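Local coordinates for NikO protein (Streptomyces tendae, PDB 4FQD) that is an enolpyruvyl transferase of nikkomycin biosynthesis, probably moving the enolpyruvyl group of phosphoenolpyruvate onto a sugar nucleotide, at residues Gln168-Tyr180 and Met202-Pro215. The protein carries 4 engineered substitutions. Numbering follows the deposited sequence. Where two conformers were deposited one is given.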
ATOM      1  N   GLN A 168      42.868  -7.895   8.694  1.00 35.83           N
ATOM      2  CA  GLN A 168      43.991  -7.673   9.597  1.00 44.76           C
ATOM      3  C   GLN A 168      43.611  -6.705  10.709  1.00 41.80           C
ATOM      4  O   GLN A 168      43.986  -6.893  11.867  1.00 43.60           O
ATOM      5  CB  GLN A 168      45.207  -7.144   8.834  1.00 42.49           C
ATOM      6  CG  GLN A 168      46.193  -8.223   8.434  1.00 50.55           C
ATOM      7  CD  GLN A 168      46.694  -9.014   9.626  1.00 54.96           C
ATOM      8  OE1 GLN A 168      46.266 -10.145   9.858  1.00 58.14           O
ATOM      9  NE2 GLN A 168      47.606  -8.421  10.389  1.00 44.31           N
ATOM     10  N   ARG A 169      42.864  -5.668  10.349  1.00 33.82           N
ATOM     11  CA  ARG A 169      42.372  -4.704  11.325  1.00 37.12           C
ATOM     12  C   ARG A 169      41.018  -4.147  10.902  1.00 31.70           C
ATOM     13  O   ARG A 169      40.786  -3.867   9.725  1.00 31.32           O
ATOM     14  CB  ARG A 169      43.375  -3.565  11.522  1.00 38.40           C
ATOM     15  CG  ARG A 169      43.628  -2.738  10.273  1.00 49.78           C
ATOM     16  CD  ARG A 169      44.328  -1.432  10.600  1.00 56.03           C
ATOM     17  NE  ARG A 169      44.429  -0.569   9.427  1.00 58.44           N
ATOM     18  CZ  ARG A 169      44.155   0.732   9.430  1.00 60.94           C
ATOM     19  NH1 ARG A 169      43.765   1.328  10.548  1.00 62.73           N
ATOM     20  NH2 ARG A 169      44.276   1.438   8.313  1.00 62.48           N
ATOM     21  N   LEU A 170      40.122  -3.996  11.869  1.00 26.49           N
ATOM     22  CA  LEU A 170      38.803  -3.444  11.603  1.00 24.42           C
ATOM     23  C   LEU A 170      38.790  -1.948  11.894  1.00 23.23           C
ATOM     24  O   LEU A 170      39.382  -1.492  12.871  1.00 27.99           O
ATOM     25  CB  LEU A 170      37.745  -4.159  12.443  1.00 19.80           C
ATOM     26  CG  LEU A 170      37.610  -5.664  12.203  1.00 14.37           C
ATOM     27  CD1 LEU A 170      36.597  -6.273  13.156  1.00 12.36           C
ATOM     28  CD2 LEU A 170      37.224  -5.939  10.758  1.00 17.57           C
ATOM     29  N   THR A 171      38.120  -1.188  11.036  1.00 19.02           N
ATOM     30  CA  THR A 171      38.035   0.258  11.202  1.00 24.11           C
ATOM     31  C   THR A 171      36.582   0.714  11.263  1.00 22.86           C
ATOM     32  O   THR A 171      35.731   0.179  10.553  1.00 20.55           O
ATOM     33  CB  THR A 171      38.750   0.992  10.055  1.00 26.17           C
ATOM     34  OG1 THR A 171      38.196   0.576   8.801  1.00 27.14           O
ATOM     35  CG2 THR A 171      40.241   0.686  10.073  1.00 30.46           C
ATOM     36  N   PRO A 172      36.293   1.708  12.119  1.00 21.73           N
ATOM     37  CA  PRO A 172      34.937   2.247  12.255  1.00 20.36           C
ATOM     38  C   PRO A 172      34.497   2.956  10.980  1.00 20.51           C
ATOM     39  O   PRO A 172      35.328   3.271  10.128  1.00 19.16           O
ATOM     40  CB  PRO A 172      35.075   3.252  13.403  1.00 15.99           C
ATOM     41  CG  PRO A 172      36.510   3.648  13.382  1.00 17.82           C
ATOM     42  CD  PRO A 172      37.251   2.403  12.997  1.00 17.58           C
ATOM     43  N   CYS A 173      33.191   3.174  10.846  0.57 17.95           N
ATOM     44  CA  CYS A 173      32.632   3.774   9.639  0.57 18.92           C
ATOM     45  C   CYS A 173      31.297   4.470   9.924  0.57 17.07           C
ATOM     46  O   CYS A 173      30.663   4.220  10.949  0.57 15.53           O
ATOM     47  CB  CYS A 173      32.461   2.705   8.553  0.57 18.51           C
ATOM     48  SG  CYS A 173      31.962   3.339   6.937  0.57 18.47           S
ATOM     49  N   THR A 174      30.882   5.351   9.019  1.00 15.12           N
ATOM     50  CA  THR A 174      29.596   6.023   9.130  1.00 17.01           C
ATOM     51  C   THR A 174      28.702   5.573   7.982  1.00 17.98           C
ATOM     52  O   THR A 174      28.947   5.917   6.827  1.00 21.41           O
ATOM     53  CB  THR A 174      29.760   7.550   9.071  1.00 13.58           C
ATOM     54  OG1 THR A 174      30.638   7.973  10.121  1.00 15.52           O
ATOM     55  CG2 THR A 174      28.412   8.244   9.221  1.00 13.02           C
ATOM     56  N   ILE A 175      27.670   4.797   8.298  1.00 18.44           N
ATOM     57  CA  ILE A 175      26.824   4.207   7.266  1.00 20.11           C
ATOM     58  C   ILE A 175      25.367   4.640   7.373  1.00 16.89           C
ATOM     59  O   ILE A 175      24.792   4.658   8.461  1.00 14.33           O
ATOM     60  CB  ILE A 175      26.850   2.668   7.329  1.00 16.21           C
ATOM     61  CG1 ILE A 175      28.274   2.152   7.543  1.00 17.72           C
ATOM     62  CG2 ILE A 175      26.235   2.072   6.071  1.00 15.40           C
ATOM     63  CD1 ILE A 175      28.352   0.644   7.687  1.00 18.66           C
ATOM     64  N   ASP A 176      24.777   4.984   6.234  1.00 16.90           N
ATOM     65  CA  ASP A 176      23.341   5.195   6.151  1.00 16.12           C
ATOM     66  C   ASP A 176      22.707   3.877   5.725  1.00 16.48           C
ATOM     67  O   ASP A 176      22.965   3.387   4.627  1.00 17.59           O
ATOM     68  CB  ASP A 176      23.017   6.291   5.136  1.00 17.87           C
ATOM     69  CG  ASP A 176      21.604   6.827   5.284  1.00 25.05           C
ATOM     70  OD1 ASP A 176      20.739   6.107   5.826  1.00 21.57           O
ATOM     71  OD2 ASP A 176      21.359   7.975   4.856  1.00 24.48           O
ATOM     72  N   MET A 177      21.881   3.304   6.596  1.00 16.07           N
ATOM     73  CA  MET A 177      21.294   1.988   6.343  1.00 13.92           C
ATOM     74  C   MET A 177      20.312   1.972   5.176  1.00 16.45           C
ATOM     75  O   MET A 177      19.909   0.903   4.716  1.00 18.28           O
ATOM     76  CB  MET A 177      20.628   1.441   7.606  1.00 12.97           C
ATOM     77  CG  MET A 177      21.618   1.084   8.691  1.00 17.17           C
ATOM     78  SD  MET A 177      22.784  -0.149   8.088  1.00 33.15           S
ATOM     79  CE  MET A 177      24.314   0.493   8.732  1.00  8.83           C
ATOM     80  N   LEU A 178      19.930   3.151   4.697  1.00 12.18           N
ATOM     81  CA  LEU A 178      19.051   3.247   3.536  1.00 14.56           C
ATOM     82  C   LEU A 178      19.776   2.804   2.268  1.00 17.18           C
ATOM     83  O   LEU A 178      19.157   2.594   1.224  1.00 15.11           O
ATOM     84  CB  LEU A 178      18.511   4.668   3.380  1.00 12.02           C
ATOM     85  CG  LEU A 178      17.638   5.170   4.532  1.00 16.63           C
ATOM     86  CD1 LEU A 178      17.025   6.521   4.201  1.00 15.90           C
ATOM     87  CD2 LEU A 178      16.560   4.152   4.868  1.00 12.22           C
ATOM     88  N   ASP A 179      21.093   2.663   2.372  1.00 15.13           N
ATOM     89  CA  ASP A 179      21.909   2.122   1.294  1.00 17.94           C
ATOM     90  C   ASP A 179      21.547   0.665   1.022  1.00 19.53           C
ATOM     91  O   ASP A 179      21.839   0.129  -0.047  1.00 18.32           O
ATOM     92  CB  ASP A 179      23.390   2.220   1.658  1.00 18.06           C
ATOM     93  CG  ASP A 179      23.936   3.628   1.517  1.00 25.00           C
ATOM     94  OD1 ASP A 179      23.132   4.578   1.399  1.00 22.95           O
ATOM     95  OD2 ASP A 179      25.174   3.782   1.526  1.00 19.32           O
ATOM     96  N   TYR A 180      20.904   0.031   1.996  1.00 15.15           N
ATOM     97  CA  TYR A 180      20.553  -1.378   1.891  1.00 17.31           C
ATOM     98  C   TYR A 180      19.043  -1.592   1.872  1.00 13.86           C
ATOM     99  O   TYR A 180      18.546  -2.617   2.337  1.00 14.76           O
ATOM    100  CB  TYR A 180      21.202  -2.163   3.030  1.00 15.93           C
ATOM    101  CG  TYR A 180      22.698  -1.964   3.104  1.00 17.98           C
ATOM    102  CD1 TYR A 180      23.558  -2.721   2.319  1.00 17.35           C
ATOM    103  CD2 TYR A 180      23.250  -1.007   3.946  1.00 15.56           C
ATOM    104  CE1 TYR A 180      24.925  -2.539   2.377  1.00 18.37           C
ATOM    105  CE2 TYR A 180      24.616  -0.818   4.010  1.00 19.42           C
ATOM    106  CZ  TYR A 180      25.449  -1.585   3.224  1.00 17.79           C
ATOM    107  OH  TYR A 180      26.810  -1.399   3.288  1.00 20.32           O
ATOM    108  N   MET A 202      29.530  -5.589  13.835  1.00 12.45           N
ATOM    109  CA  MET A 202      30.843  -5.130  13.395  1.00 16.54           C
ATOM    110  C   MET A 202      31.293  -3.904  14.179  1.00 16.58           C
ATOM    111  O   MET A 202      32.475  -3.747  14.478  1.00 15.65           O
ATOM    112  CB  MET A 202      30.833  -4.814  11.897  1.00 13.43           C
ATOM    113  CG  MET A 202      30.685  -6.033  11.001  1.00 16.40           C
ATOM    114  SD  MET A 202      32.014  -7.230  11.225  1.00 18.87           S
ATOM    115  CE  MET A 202      33.436  -6.259  10.732  1.00 18.57           C
ATOM    116  N   GLY A 203      30.341  -3.038  14.511  1.00 12.77           N
ATOM    117  CA  GLY A 203      30.636  -1.827  15.254  1.00 12.08           C
ATOM    118  C   GLY A 203      31.108  -2.104  16.668  1.00 15.95           C
ATOM    119  O   GLY A 203      31.918  -1.357  17.216  1.00 13.85           O
ATOM    120  N   ALA A 204      30.607  -3.185  17.255  1.00 13.56           N
ATOM    121  CA  ALA A 204      30.942  -3.536  18.632  1.00 16.45           C
ATOM    122  C   ALA A 204      32.303  -4.220  18.742  1.00 18.31           C
ATOM    123  O   ALA A 204      32.977  -4.115  19.766  1.00 15.83           O
ATOM    124  CB  ALA A 204      29.854  -4.410  19.238  1.00 14.86           C
ATOM    125  N   VAL A 205      32.701  -4.921  17.684  1.00 12.71           N
ATOM    126  CA  VAL A 205      33.973  -5.636  17.681  1.00 17.59           C
ATOM    127  C   VAL A 205      35.068  -4.827  16.993  1.00 18.26           C
ATOM    128  O   VAL A 205      36.123  -5.361  16.645  1.00 16.76           O
ATOM    129  CB  VAL A 205      33.850  -7.009  16.991  1.00 18.96           C
ATOM    130  CG1 VAL A 205      32.912  -7.915  17.776  1.00 13.80           C
ATOM    131  CG2 VAL A 205      33.370  -6.846  15.558  1.00 14.52           C
ATOM    132  N   THR A 206      34.813  -3.537  16.806  1.00 13.56           N
ATOM    133  CA  THR A 206      35.763  -2.648  16.150  1.00 14.72           C
ATOM    134  C   THR A 206      36.195  -1.524  17.087  1.00 15.00           C
ATOM    135  O   THR A 206      35.377  -0.967  17.817  1.00 16.11           O
ATOM    136  CB  THR A 206      35.151  -2.035  14.873  1.00 14.64           C
ATOM    137  OG1 THR A 206      34.817  -3.082  13.953  1.00 23.07           O
ATOM    138  CG2 THR A 206      36.123  -1.073  14.205  1.00 15.52           C
ATOM    139  N   HIS A 207      37.484  -1.201  17.072  1.00 15.43           N
ATOM    140  CA  HIS A 207      37.995  -0.065  17.828  1.00 17.33           C
ATOM    141  C   HIS A 207      37.674   1.238  17.107  1.00 15.05           C
ATOM    142  O   HIS A 207      38.203   1.503  16.028  1.00 20.51           O
ATOM    143  CB  HIS A 207      39.507  -0.188  18.020  1.00 16.50           C
ATOM    144  CG  HIS A 207      39.917  -1.375  18.830  1.00 26.39           C
ATOM    145  ND1 HIS A 207      41.224  -1.813  18.908  1.00 22.09           N
ATOM    146  CD2 HIS A 207      39.197  -2.221  19.604  1.00 22.91           C
ATOM    147  CE1 HIS A 207      41.289  -2.869  19.690  1.00 27.66           C
ATOM    148  NE2 HIS A 207      40.068  -3.141  20.128  1.00 36.53           N
ATOM    149  N   GLY A 208      36.808   2.049  17.702  1.00 13.40           N
ATOM    150  CA  GLY A 208      36.448   3.325  17.111  1.00 15.53           C
ATOM    151  C   GLY A 208      34.958   3.597  17.145  1.00 18.33           C
ATOM    152  O   GLY A 208      34.166   2.738  17.532  1.00 15.84           O
ATOM    153  N   THR A 209      34.576   4.802  16.733  1.00 18.73           N
ATOM    154  CA  THR A 209      33.177   5.211  16.754  1.00 17.47           C
ATOM    155  C   THR A 209      32.475   4.919  15.431  1.00 17.18           C
ATOM    156  O   THR A 209      32.833   5.471  14.391  1.00 18.39           O
ATOM    157  CB  THR A 209      33.037   6.709  17.080  1.00 15.92           C
ATOM    158  OG1 THR A 209      33.505   6.956  18.412  1.00 25.66           O
ATOM    159  CG2 THR A 209      31.585   7.143  16.973  1.00 14.38           C
ATOM    160  N   THR A 210      31.475   4.047  15.484  1.00 11.79           N
ATOM    161  CA  THR A 210      30.677   3.719  14.312  1.00 11.87           C
ATOM    162  C   THR A 210      29.291   4.344  14.439  1.00 12.65           C
ATOM    163  O   THR A 210      28.635   4.214  15.472  1.00 13.62           O
ATOM    164  CB  THR A 210      30.547   2.192  14.129  1.00 14.20           C
ATOM    165  OG1 THR A 210      31.839   1.630  13.862  1.00 13.48           O
ATOM    166  CG2 THR A 210      29.613   1.863  12.977  1.00 10.72           C
ATOM    167  N   THR A 211      28.856   5.030  13.388  1.00 11.25           N
ATOM    168  CA  THR A 211      27.563   5.703  13.402  1.00 13.75           C
ATOM    169  C   THR A 211      26.637   5.155  12.323  1.00 13.81           C
ATOM    170  O   THR A 211      26.949   5.218  11.134  1.00 12.09           O
ATOM    171  CB  THR A 211      27.721   7.222  13.213  1.00 14.98           C
ATOM    172  OG1 THR A 211      28.626   7.736  14.200  1.00 17.76           O
ATOM    173  CG2 THR A 211      26.375   7.920  13.352  1.00 13.29           C
ATOM    174  N   LEU A 212      25.496   4.620  12.745  1.00 11.61           N
ATOM    175  CA  LEU A 212      24.534   4.039  11.816  1.00 13.97           C
ATOM    176  C   LEU A 212      23.320   4.944  11.646  1.00 15.09           C
ATOM    177  O   LEU A 212      22.809   5.506  12.614  1.00 15.87           O
ATOM    178  CB  LEU A 212      24.100   2.652  12.291  1.00 10.32           C
ATOM    179  CG  LEU A 212      25.233   1.684  12.633  1.00 13.04           C
ATOM    180  CD1 LEU A 212      24.687   0.300  12.953  1.00 12.10           C
ATOM    181  CD2 LEU A 212      26.254   1.622  11.507  1.00 11.52           C
ATOM    182  N   GLN A 213      22.858   5.076  10.407  1.00 20.33           N
ATOM    183  CA  GLN A 213      21.757   5.980  10.099  1.00 19.91           C
ATOM    184  C   GLN A 213      20.533   5.236   9.578  1.00 14.14           C
ATOM    185  O   GLN A 213      20.657   4.331   8.756  1.00 14.79           O
ATOM    186  CB  GLN A 213      22.204   7.013   9.071  1.00 19.60           C
ATOM    187  CG  GLN A 213      21.595   8.365   9.293  1.00 24.91           C
ATOM    188  CD  GLN A 213      22.097   9.013  10.566  1.00 39.20           C
ATOM    189  OE1 GLN A 213      21.344   9.682  11.270  1.00 35.42           O
ATOM    190  NE2 GLN A 213      23.382   8.830  10.859  1.00 28.82           N
ATOM    191  N   HIS A 214      19.357   5.642  10.052  1.00 12.77           N
ATOM    192  CA  HIS A 214      18.087   5.014   9.677  1.00 17.08           C
ATOM    193  C   HIS A 214      18.097   3.498   9.870  1.00 15.94           C
ATOM    194  O   HIS A 214      17.991   2.747   8.900  1.00 15.39           O
ATOM    195  CB  HIS A 214      17.725   5.346   8.227  1.00 15.49           C
ATOM    196  CG  HIS A 214      17.726   6.812   7.920  1.00 18.32           C
ATOM    197  ND1 HIS A 214      18.725   7.419   7.192  1.00 18.12           N
ATOM    198  CD2 HIS A 214      16.847   7.790   8.244  1.00 19.21           C
ATOM    199  CE1 HIS A 214      18.464   8.708   7.079  1.00 22.29           C
ATOM    200  NE2 HIS A 214      17.331   8.961   7.710  1.00 28.66           N
ATOM    201  N   PRO A 215      18.213   3.041  11.125  1.00 13.15           N
ATOM    202  CA  PRO A 215      18.344   1.604  11.386  1.00 16.06           C
ATOM    203  C   PRO A 215      17.009   0.864  11.378  1.00 12.88           C
ATOM    204  O   PRO A 215      15.948   1.480  11.484  1.00 11.32           O
ATOM    205  CB  PRO A 215      18.942   1.574  12.791  1.00 15.25           C
ATOM    206  CG  PRO A 215      18.369   2.783  13.447  1.00 13.93           C
ATOM    207  CD  PRO A 215      18.240   3.830  12.369  1.00 12.64           C
TER
HETATM  208  O   HOH W   1      39.301  -2.508  15.502  1.00 12.45           O
HETATM  209  O   HOH W   2      31.194   7.688  12.942  1.00 20.93           O
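Leu170 reaches into the end of helix 192-204, its two methyls taking different neighbours: CD2 meets Met202 CE at 3.8 Å, while CD1 lies near Val205 CG2. The leucine runs crosswise to the methionine. Thr206 lays its CG2 against the peptide between Thr171 and Pro172, 3.5 Å from Pro172 N. A water joins the two backbones here, accepting from His207 N and donating to Leu170 O. The Pro172 ring then fits over the corner at Gly208, its CG 3.7 Å from the glycine CA; Gly208 takes backbone angles (phi 135°) suited to glycine. From Cys173 onward the chains run parallel as neighbouring strands, 174-176 and 209-213, their directions 9° apart. With the intervening helix 192-204 they form a beta-alpha-beta crossover of the inverse alpha/beta barrel of enolpyruvyl transferases, strand 174-176 being outermost in its sheet. Backbone hydrogen bonds run from Thr211 N to Cys173 O and from Ile175 N to Thr211 O. Thr174 and Thr211 project together from one face, and one water joins their hydroxyls to Thr209 O. On the opposite face, Ile175 and Leu212 turn toward the helix. Asp176, with CG anti to the backbone N, accepts from His214 ND1 at OD1 (2.8 Å) on the syn side but tilted 27° from the carboxylate plane, and nearly in the plane of the imidazole. Leu178 N reaches the same oxygen from the other face of the carboxylate, closing an Asx turn. An alanine at Asp176 would remove both bonds and is likely to leave the His214 ring freer to rotate. Met177 N bonds to Gln213 O (2.7 Å), and the bent methionine chain brings CE to 3.6 Å from Leu212 CD2. Leu178 CD1 lies over one face of the His214 ring, offset toward the rim, in a CH-pi contact 3.8 Å from its centroid.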